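Local coordinates for protein type III effector HopU1 (Pseudomonas syringae pv. tomato, PDB 3U0J) that probably transfers ADP-ribose from NAD+ to arginine side chains of target proteins, acting as a type III effector of a plant pathogen, at residues A[97-105]-A[114-122]; A[63-73]-A[89-97]. One frame throughout, in Å; residues are numbered along the deposited sequence.

Contact 1: A[97-105]-A[114-122]; sequences MHTAQDYSS and TPLYREVNN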
# COMPACT_ATOMS: atom_id res chain seq x y z
N MET A 97 -4.99 8.67 2.03
CA MET A 97 -4.30 9.42 0.99
C MET A 97 -3.47 8.51 0.11
O MET A 97 -3.32 8.75 -1.09
CB MET A 97 -3.43 10.52 1.58
CG MET A 97 -4.22 11.69 2.12
SD MET A 97 -3.19 12.92 2.92
CE MET A 97 -4.08 14.35 2.35
N HIS A 98 -2.94 7.43 0.69
CA HIS A 98 -2.17 6.48 -0.10
C HIS A 98 -3.03 5.60 -1.03
O HIS A 98 -2.54 5.14 -2.06
CB HIS A 98 -1.33 5.60 0.82
CG HIS A 98 -0.18 4.93 0.15
ND1 HIS A 98 1.03 5.55 -0.05
CD2 HIS A 98 -0.05 3.68 -0.36
CE1 HIS A 98 1.86 4.71 -0.66
NE2 HIS A 98 1.23 3.57 -0.85
N THR A 99 -4.29 5.37 -0.67
CA THR A 99 -5.17 4.51 -1.46
C THR A 99 -5.94 5.31 -2.50
O THR A 99 -6.72 4.75 -3.28
CB THR A 99 -6.20 3.78 -0.58
OG1 THR A 99 -7.08 4.73 0.05
CG2 THR A 99 -5.52 2.93 0.46
N ALA A 100 -5.72 6.62 -2.50
CA ALA A 100 -6.48 7.52 -3.35
C ALA A 100 -5.72 7.88 -4.61
O ALA A 100 -4.53 7.62 -4.73
CB ALA A 100 -6.86 8.79 -2.60
N GLN A 101 -6.42 8.51 -5.54
CA GLN A 101 -5.84 8.84 -6.82
C GLN A 101 -5.83 10.35 -6.96
O GLN A 101 -5.48 10.85 -8.03
CB GLN A 101 -6.70 8.24 -7.92
CG GLN A 101 -5.97 7.42 -8.95
CD GLN A 101 -5.44 6.08 -8.42
OE1 GLN A 101 -6.06 5.43 -7.56
NE2 GLN A 101 -4.29 5.65 -8.95
N ASP A 102 -6.19 11.08 -5.90
CA ASP A 102 -6.46 12.52 -5.97
C ASP A 102 -5.40 13.44 -5.46
O ASP A 102 -5.59 14.64 -5.53
CB ASP A 102 -7.67 12.90 -5.15
CG ASP A 102 -8.80 11.95 -5.31
OD1 ASP A 102 -8.98 11.43 -6.45
OD2 ASP A 102 -9.51 11.73 -4.30
N TYR A 103 -4.32 12.92 -4.87
CA TYR A 103 -3.30 13.81 -4.30
C TYR A 103 -1.99 13.67 -5.05
O TYR A 103 -1.63 12.58 -5.48
CB TYR A 103 -3.09 13.54 -2.80
CG TYR A 103 -4.38 13.42 -2.06
CD1 TYR A 103 -5.02 14.54 -1.59
CD2 TYR A 103 -4.99 12.20 -1.86
CE1 TYR A 103 -6.21 14.46 -0.94
CE2 TYR A 103 -6.18 12.10 -1.21
CZ TYR A 103 -6.79 13.24 -0.75
OH TYR A 103 -7.99 13.19 -0.09
N SER A 104 -1.29 14.79 -5.20
CA SER A 104 0.06 14.78 -5.73
C SER A 104 0.87 15.87 -5.03
O SER A 104 0.33 16.91 -4.63
CB SER A 104 0.06 14.97 -7.25
OG SER A 104 1.37 15.20 -7.73
N SER A 105 2.16 15.61 -4.86
CA SER A 105 3.08 16.62 -4.37
C SER A 105 3.13 17.79 -5.33
O SER A 105 3.40 18.91 -4.92
CB SER A 105 4.48 16.04 -4.27
OG SER A 105 4.88 15.54 -5.53
N THR A 114 1.80 13.45 -10.59
CA THR A 114 1.80 12.01 -10.35
C THR A 114 1.21 11.77 -8.95
O THR A 114 1.59 12.44 -8.00
CB THR A 114 3.25 11.48 -10.41
OG1 THR A 114 3.85 11.79 -11.67
CG2 THR A 114 3.32 9.97 -10.15
N PRO A 115 0.28 10.81 -8.83
CA PRO A 115 -0.38 10.51 -7.55
C PRO A 115 0.60 10.14 -6.44
O PRO A 115 1.61 9.48 -6.69
CB PRO A 115 -1.25 9.30 -7.88
CG PRO A 115 -1.46 9.37 -9.33
CD PRO A 115 -0.22 9.98 -9.92
N LEU A 116 0.29 10.55 -5.22
CA LEU A 116 1.15 10.34 -4.07
C LEU A 116 1.67 8.89 -3.92
O LEU A 116 2.87 8.66 -3.73
CB LEU A 116 0.44 10.79 -2.79
CG LEU A 116 1.25 10.66 -1.51
CD1 LEU A 116 2.31 11.69 -1.44
CD2 LEU A 116 0.35 10.81 -0.33
N TYR A 117 0.78 7.91 -4.01
CA TYR A 117 1.17 6.53 -3.74
C TYR A 117 2.21 6.09 -4.75
O TYR A 117 3.12 5.31 -4.43
CB TYR A 117 -0.02 5.57 -3.77
CG TYR A 117 -0.56 5.27 -5.16
CD1 TYR A 117 -0.02 4.25 -5.93
CD2 TYR A 117 -1.62 5.99 -5.69
CE1 TYR A 117 -0.51 3.96 -7.18
CE2 TYR A 117 -2.11 5.71 -6.94
CZ TYR A 117 -1.55 4.70 -7.68
OH TYR A 117 -2.05 4.43 -8.93
N ARG A 118 2.09 6.58 -5.97
CA ARG A 118 3.06 6.19 -6.98
C ARG A 118 4.42 6.84 -6.78
O ARG A 118 5.44 6.19 -6.93
CB ARG A 118 2.55 6.50 -8.39
CG ARG A 118 3.32 5.78 -9.48
CD ARG A 118 2.64 6.01 -10.78
NE ARG A 118 1.32 5.37 -10.85
CZ ARG A 118 1.15 4.06 -10.92
NH1 ARG A 118 2.21 3.24 -10.89
NH2 ARG A 118 -0.08 3.55 -11.01
N GLU A 119 4.44 8.12 -6.44
CA GLU A 119 5.70 8.80 -6.20
C GLU A 119 6.42 8.14 -5.04
O GLU A 119 7.63 7.92 -5.09
CB GLU A 119 5.47 10.28 -5.92
CG GLU A 119 6.74 11.07 -5.62
CD GLU A 119 6.48 12.56 -5.43
OE1 GLU A 119 5.29 12.97 -5.47
OE2 GLU A 119 7.47 13.32 -5.26
N VAL A 120 5.66 7.79 -4.00
CA VAL A 120 6.22 7.18 -2.79
C VAL A 120 6.71 5.77 -3.05
O VAL A 120 7.85 5.44 -2.75
CB VAL A 120 5.21 7.20 -1.63
CG1 VAL A 120 5.64 6.23 -0.53
CG2 VAL A 120 5.09 8.61 -1.08
N ASN A 121 5.84 4.94 -3.63
CA ASN A 121 6.20 3.57 -3.96
C ASN A 121 7.43 3.55 -4.85
O ASN A 121 8.39 2.84 -4.55
CB ASN A 121 5.04 2.86 -4.66
CG ASN A 121 3.94 2.46 -3.69
OD1 ASN A 121 4.08 2.61 -2.48
ND2 ASN A 121 2.85 1.96 -4.23
N ASN A 122 7.41 4.35 -5.91
CA ASN A 122 8.55 4.43 -6.81
C ASN A 122 9.83 4.85 -6.09
O ASN A 122 10.89 4.27 -6.31
CB ASN A 122 8.25 5.33 -8.00
CG ASN A 122 7.59 4.56 -9.14
OD1 ASN A 122 7.17 3.43 -8.95
ND2 ASN A 122 7.51 5.17 -10.31
O HOH W 1 -2.32 8.90 -3.52
O HOH W 2 0.84 0.97 -2.48
O HOH W 3 2.77 12.91 -5.64

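Contact 2: A[63-73]-A[89-97]; sequences LSIDDLMDKFS and PEECSAIYM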
# COMPACT_ATOMS: atom_id res chain seq x y z
N LEU A 63 -10.95 15.74 -0.70
CA LEU A 63 -10.89 15.94 0.73
C LEU A 63 -9.52 16.41 1.15
O LEU A 63 -8.54 15.70 0.90
CB LEU A 63 -11.16 14.63 1.45
CG LEU A 63 -12.60 14.15 1.35
CD1 LEU A 63 -12.79 12.88 2.17
CD2 LEU A 63 -13.55 15.24 1.81
N SER A 64 -9.44 17.57 1.80
CA SER A 64 -8.16 18.07 2.29
C SER A 64 -7.76 17.38 3.59
O SER A 64 -8.52 16.61 4.19
CB SER A 64 -8.21 19.57 2.51
OG SER A 64 -9.16 19.90 3.51
N ILE A 65 -6.55 17.65 4.05
CA ILE A 65 -6.11 17.03 5.27
C ILE A 65 -7.05 17.44 6.40
O ILE A 65 -7.33 16.65 7.28
CB ILE A 65 -4.62 17.36 5.58
CG1 ILE A 65 -4.12 16.56 6.78
CG2 ILE A 65 -4.44 18.85 5.82
CD1 ILE A 65 -4.42 15.07 6.72
N ASP A 66 -7.55 18.68 6.37
CA ASP A 66 -8.47 19.11 7.41
C ASP A 66 -9.76 18.30 7.31
O ASP A 66 -10.22 17.74 8.30
CB ASP A 66 -8.76 20.61 7.33
CG ASP A 66 -7.57 21.46 7.73
OD1 ASP A 66 -6.68 20.94 8.44
OD2 ASP A 66 -7.53 22.65 7.35
N ASP A 67 -10.34 18.21 6.12
CA ASP A 67 -11.47 17.32 5.92
C ASP A 67 -11.19 15.90 6.42
O ASP A 67 -12.07 15.25 7.00
CB ASP A 67 -11.86 17.27 4.45
CG ASP A 67 -12.27 18.61 3.91
OD1 ASP A 67 -12.84 19.43 4.68
OD2 ASP A 67 -12.03 18.84 2.69
N LEU A 68 -9.98 15.39 6.20
CA LEU A 68 -9.69 14.03 6.64
C LEU A 68 -9.53 13.96 8.15
O LEU A 68 -10.07 13.06 8.80
CB LEU A 68 -8.44 13.50 5.97
CG LEU A 68 -8.66 13.21 4.49
CD1 LEU A 68 -7.35 12.78 3.87
CD2 LEU A 68 -9.76 12.17 4.30
N MET A 69 -8.79 14.93 8.70
CA MET A 69 -8.52 15.01 10.13
C MET A 69 -9.85 15.05 10.84
O MET A 69 -9.99 14.65 12.00
CB MET A 69 -7.71 16.26 10.45
CG MET A 69 -6.22 16.12 10.12
SD MET A 69 -5.30 15.27 11.38
CE MET A 69 -5.22 13.71 10.64
N ASP A 70 -10.86 15.49 10.12
CA ASP A 70 -12.16 15.62 10.72
C ASP A 70 -12.93 14.29 10.64
O ASP A 70 -13.44 13.80 11.64
CB ASP A 70 -12.91 16.74 10.04
CG ASP A 70 -14.11 17.15 10.81
OD1 ASP A 70 -13.92 17.53 11.99
OD2 ASP A 70 -15.24 17.05 10.25
N LYS A 71 -12.99 13.70 9.47
CA LYS A 71 -13.74 12.47 9.35
C LYS A 71 -13.08 11.38 10.20
O LYS A 71 -13.77 10.51 10.73
CB LYS A 71 -13.90 12.05 7.87
CG LYS A 71 -13.11 10.84 7.40
CD LYS A 71 -13.64 10.35 6.06
CE LYS A 71 -13.44 8.85 5.87
NZ LYS A 71 -14.72 8.17 5.46
N PHE A 72 -11.76 11.45 10.35
CA PHE A 72 -11.05 10.40 11.08
C PHE A 72 -10.83 10.67 12.57
O PHE A 72 -10.21 9.88 13.27
CB PHE A 72 -9.75 10.04 10.36
CG PHE A 72 -9.96 9.22 9.11
CD1 PHE A 72 -9.46 9.65 7.87
CD2 PHE A 72 -10.69 8.05 9.14
CE1 PHE A 72 -9.66 8.93 6.72
CE2 PHE A 72 -10.89 7.31 7.99
CZ PHE A 72 -10.37 7.76 6.77
N SER A 73 -11.37 11.79 13.05
CA SER A 73 -11.31 12.12 14.47
C SER A 73 -12.73 12.02 14.99
O SER A 73 -12.95 11.91 16.19
CB SER A 73 -10.74 13.52 14.69
OG SER A 73 -11.62 14.53 14.21
N PRO A 89 -5.78 9.87 13.86
CA PRO A 89 -6.37 10.41 12.63
C PRO A 89 -5.31 10.65 11.56
O PRO A 89 -5.57 10.47 10.36
CB PRO A 89 -6.96 11.73 13.09
CG PRO A 89 -7.27 11.51 14.52
CD PRO A 89 -6.18 10.63 15.05
N GLU A 90 -4.13 11.07 11.98
CA GLU A 90 -3.05 11.27 11.03
C GLU A 90 -2.73 9.94 10.32
O GLU A 90 -2.38 9.92 9.15
CB GLU A 90 -1.81 11.87 11.72
CG GLU A 90 -2.01 13.29 12.26
CD GLU A 90 -2.67 13.38 13.66
OE1 GLU A 90 -3.21 12.37 14.16
OE2 GLU A 90 -2.65 14.48 14.26
N GLU A 91 -2.89 8.83 11.03
CA GLU A 91 -2.60 7.53 10.44
C GLU A 91 -3.71 7.09 9.50
O GLU A 91 -3.45 6.62 8.38
CB GLU A 91 -2.34 6.49 11.53
CG GLU A 91 -0.94 6.58 12.09
CD GLU A 91 -0.84 6.20 13.56
OE1 GLU A 91 -1.89 6.03 14.22
OE2 GLU A 91 0.31 6.06 14.05
N CYS A 92 -4.95 7.26 9.93
CA CYS A 92 -6.06 6.98 9.02
C CYS A 92 -5.87 7.76 7.73
O CYS A 92 -5.98 7.21 6.65
CB CYS A 92 -7.39 7.33 9.67
SG CYS A 92 -7.76 6.26 11.05
N SER A 93 -5.56 9.05 7.87
CA SER A 93 -5.38 9.95 6.73
C SER A 93 -4.26 9.48 5.80
O SER A 93 -4.38 9.57 4.57
CB SER A 93 -5.11 11.38 7.20
OG SER A 93 -6.15 11.85 8.03
N ALA A 94 -3.17 9.00 6.38
CA ALA A 94 -2.06 8.51 5.58
C ALA A 94 -2.54 7.30 4.78
O ALA A 94 -2.27 7.19 3.58
CB ALA A 94 -0.90 8.18 6.45
N ILE A 95 -3.28 6.39 5.41
CA ILE A 95 -3.78 5.26 4.64
C ILE A 95 -4.71 5.75 3.53
O ILE A 95 -4.55 5.39 2.36
CB ILE A 95 -4.57 4.29 5.50
CG1 ILE A 95 -3.66 3.55 6.46
CG2 ILE A 95 -5.31 3.31 4.62
CD1 ILE A 95 -4.44 2.82 7.52
N TYR A 96 -5.68 6.57 3.90
CA TYR A 96 -6.63 7.12 2.93
C TYR A 96 -5.89 7.74 1.75
O TYR A 96 -6.13 7.36 0.60
CB TYR A 96 -7.53 8.16 3.59
CG TYR A 96 -8.64 8.69 2.70
CD1 TYR A 96 -8.39 9.71 1.80
CD2 TYR A 96 -9.93 8.18 2.78
CE1 TYR A 96 -9.41 10.21 0.98
CE2 TYR A 96 -10.95 8.67 1.97
CZ TYR A 96 -10.69 9.68 1.07
OH TYR A 96 -11.71 10.16 0.26
N MET A 97 -4.99 8.67 2.03
CA MET A 97 -4.30 9.42 0.99
C MET A 97 -3.47 8.51 0.11
O MET A 97 -3.32 8.75 -1.09
CB MET A 97 -3.43 10.52 1.58
CG MET A 97 -4.22 11.69 2.12
SD MET A 97 -3.19 12.92 2.92
CE MET A 97 -4.08 14.35 2.35

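Contact 1: A[97-105]-A[114-122]
Met-97 begins the contact with its CB, which makes an apolar contact with Leu-116 CD2 at 4.2 Å. The next residue, His-98, gives a flat surface: with CG anti to the backbone N (chi1 -160°), its ring lies beneath Tyr-117, whose CB sits over the ring centre, 3.7 Å from the centroid, in a CH-pi contact. Asn-121 OD1 meets the ring at its edge, in plane, and water 2 joins His-98 NE2 to Asn-121 ND2. The other ring nitrogen, ND1, is hydrogen-bonded to His-147, so both polar ends of this buried imidazole have partners.

Water 1 bridges the two chain segments, donating to Met-97 O and Ala-100 O and accepting from Tyr-117 N. Gln-101, bent at chi2, brings NE2 to the edge of the Tyr-117 ring and makes a weak bond to its OH at 2.6 Å (N-H...O angle 120°), the amide plane turned 70° from the ring. Tyr-103 O then accepts from Leu-116 N at 2.8 Å, satisfying an amide of the first helical turn. Small serines suit the close backbone that follows: Ser-104 OG lies 2.8 Å from Thr-114 O, and Ser-105 OG donates to the syn lone pair of Glu-119 OE1 at 2.6 Å. Water 3 links Ser-105 N, Thr-114 O and Glu-119 OE1.

The arrangement is that of a beta hairpin, strands 103-108 and 111-112, leading from one helix into the N terminus of the next.

Contact 2: A[63-73]-A[89-97]
A helix-helix packing lays helix 65-71 and the residues that flank it across helix 89-99, using Leu-68 and Met-69 of the first helix and Phe-72 just after it. The short segments cross steeply, at 121°, with their axes 8.6 Å apart. No hydrogen bond spans the interface, which is held by apolar side chains, while several polar groups, such as Ser-93 OG, bond within their own segment. Ser-64 and Asp-67 form a capping box at the start of helix 65-71, in which Ser-64 N donates to Asp-67 OD2 and the return bond from Asp-67 N to Ser-64 OG is weak.

Aromatic rings make the broad surfaces. Cys-92 CB lies over one face of the Phe-72 ring, 3.5 Å from its centroid and offset toward the rim, with SG reaching the ring obliquely in a sulfur-aromatic contact. Lys-71 CG covers the opposite face, and Phe-77 meets the ring edge-to-face. Phe-72 CE1 also touches Tyr-96 CB at 3.9 Å, the two side chains crossing at about a right angle. Leucine suits the space between the larger groups because its branches can serve two neighbours: Leu-68 CD2 stands over a face of Tyr-96, 3.8 Å from the centroid, and CD1 meets Met-97 CG at 3.7 Å. Leu-63 CD1 touches the hydroxyl end of Tyr-96, coming in obliquely, 3.5 Å from OH.

At the other end, Met-69 is bent at chi2 and chi3, which swings its thioether across Glu-90, the two side chains at about a right angle, with SD 3.9 Å from Glu-90 CG. A serine fits where the helices come close. Ser-93 CB touches Ile-65 CD1, and its hydroxyl turns back into its own helix, where Ser-93 OG and Ser-93 N reach Pro-89 O from opposite faces of its carbonyl plane, OG at 2.8 Å.

After helix 41-52 and strand 55-56 near the N terminus, the chain runs through helix 65-71, passes helix 75-80 and returns as helix 89-99, so that contact 2 closes a loop of 15 residues between its segments. Helix 89-99 then leads into strand 103-108, the hairpin turns through strand 111-112, and contact 1 closes a shorter loop when helix 116-126 comes back. The two loops follow in series, neither nesting nor crossing, and they share Met-97. Their interfaces also meet directly: Tyr-103 OH probably hydrogen-bonds to Leu-63 O and packs near Tyr-96. Helix 89-99 thus ties helix 65-71 before it to the hairpin and helix 116-126 after it.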